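Side-chain contact in protein Niban 2 (Homo sapiens, PDB 7CTP), which may suppress apoptosis and promote melanoma cell invasion in vitro, and is captured here as a fragment carrying its PH domain: residues A184-Q187 and D188-R191. Residues are numbered along the deposited sequence; the frame is centred on the assembly and turned at random.
Sequences AVLQ and DCIR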
loop_
_atom_site.group_PDB
_atom_site.type_symbol
_atom_site.label_atom_id
_atom_site.label_comp_id
_atom_site.label_asym_id
_atom_site.label_seq_id
_atom_site.Cartn_x
_atom_site.Cartn_y
_atom_site.Cartn_z
ATOM N N ALA A 184 17.052 6.909 -1.681
ATOM C CA ALA A 184 16.443 5.947 -2.597
ATOM C C ALA A 184 16.178 4.619 -1.903
ATOM O O ALA A 184 15.109 4.017 -2.076
ATOM C CB ALA A 184 17.337 5.738 -3.818
ATOM N N VAL A 185 17.153 4.139 -1.130
ATOM C CA VAL A 185 17.018 2.857 -0.440
ATOM C C VAL A 185 15.894 2.920 0.587
ATOM O O VAL A 185 15.088 1.991 0.707
ATOM C CB VAL A 185 18.352 2.463 0.221
ATOM C CG1 VAL A 185 18.152 1.301 1.206
ATOM C CG2 VAL A 185 19.391 2.109 -0.845
ATOM N N LEU A 186 15.839 4.010 1.362
ATOM C CA LEU A 186 14.790 4.111 2.376
ATOM C C LEU A 186 13.423 4.313 1.738
ATOM O O LEU A 186 12.416 3.828 2.276
ATOM C CB LEU A 186 15.106 5.229 3.369
ATOM C CG LEU A 186 16.347 4.943 4.228
ATOM C CD1 LEU A 186 16.678 6.140 5.105
ATOM C CD2 LEU A 186 16.141 3.684 5.055
ATOM N N GLN A 187 13.359 5.019 0.598
ATOM C CA GLN A 187 12.110 5.086 -0.158
ATOM C C GLN A 187 11.652 3.695 -0.568
ATOM O O GLN A 187 10.454 3.389 -0.511
ATOM C CB GLN A 187 12.263 5.951 -1.413
ATOM C CG GLN A 187 12.166 7.448 -1.214
ATOM C CD GLN A 187 12.481 8.222 -2.488
ATOM O OE1 GLN A 187 12.875 7.647 -3.507
ATOM N NE2 GLN A 187 12.311 9.531 -2.431
ATOM N N ASP A 188 12.592 2.849 -1.009
ATOM C CA ASP A 188 12.261 1.462 -1.346
ATOM C C ASP A 188 11.765 0.695 -0.125
ATOM O O ASP A 188 10.823 -0.101 -0.226
ATOM C CB ASP A 188 13.477 0.732 -1.931
ATOM C CG ASP A 188 13.871 1.218 -3.320
ATOM O OD1 ASP A 188 13.195 2.117 -3.874
ATOM O OD2 ASP A 188 14.879 0.683 -3.859
ATOM N N CYS A 189 12.412 0.901 1.029
ATOM C CA CYS A 189 11.978 0.272 2.278
ATOM C C CYS A 189 10.535 0.635 2.602
ATOM O O CYS A 189 9.720 -0.232 2.943
ATOM C CB CYS A 189 12.881 0.709 3.433
ATOM S SG CYS A 189 14.550 -0.016 3.432
ATOM N N ILE A 190 10.215 1.932 2.545
ATOM C CA ILE A 190 8.866 2.393 2.879
ATOM C C ILE A 190 7.849 1.794 1.919
ATOM O O ILE A 190 6.787 1.306 2.330
ATOM C CB ILE A 190 8.808 3.930 2.864
ATOM C CG1 ILE A 190 9.649 4.509 4.004
ATOM C CG2 ILE A 190 7.359 4.392 2.921
ATOM C CD1 ILE A 190 9.921 6.009 3.847
ATOM N N ARG A 191 8.151 1.839 0.618
ATOM C CA ARG A 191 7.220 1.306 -0.372
ATOM C C ARG A 191 6.983 -0.177 -0.147
ATOM O O ARG A 191 5.841 -0.655 -0.233
ATOM C CB ARG A 191 7.768 1.557 -1.779
ATOM C CG ARG A 191 6.860 1.137 -2.928
ATOM C CD ARG A 191 7.612 1.257 -4.272
ATOM N NE ARG A 191 8.098 2.618 -4.512
ATOM C CZ ARG A 191 9.374 2.979 -4.456
ATOM N NH1 ARG A 191 9.709 4.245 -4.676
ATOM N NH2 ARG A 191 10.314 2.085 -4.163
HETATM O O HOH W 1 12.626 4.970 -4.542
#
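Gln187 and Arg191, one helical turn apart, are joined through a water 2.9 Å from OE1 of Gln187 that accepts from NH1 of Arg191 at 3.0 Å. N of Arg191 also donates to O of Gln187 at 3.0 Å, one of four successive i+4 to i bonds within these eight residues, from Asp188 N to Ala184 O through Arg191 N to Gln187 O. The same Gln187 carbonyl oxygen lies over one face of the guanidinium, displaced toward its rim.

In a salt bridge, NH2 of Arg191 reaches OD1 of Asp188 at 2.9 Å. The bond is fairly straight (156° at the hydrogen); OD1 lies in the guanidinium plane but is approached from above the plane of its own carboxylate. A bend at chi3 (-58°) folds the arginine back along the helix to make this meeting possible. Replacing Asp188 with an alanine would probably leave NH2 of Arg191 without its charged partner and take this acceptor from NE2 of Gln402.

Apolar contacts are few: SG of Cys189 lies 4.3 Å from CD2 of Leu186 and 4.4 Å from CG1 of Val185.

Helix 176-194 belongs to the PH domain, whose strands 84-91 and 122-124 receive Val185 and Cys189, and Leu186 and Ile190, respectively. The flank with Ala184, Gln187 and Asp188 meets helix 402-405, where Tyr405 makes a cation-pi contact with Arg191, while Gln433 of helix 422-455 bonds NE, tying the PH domain to the helical region.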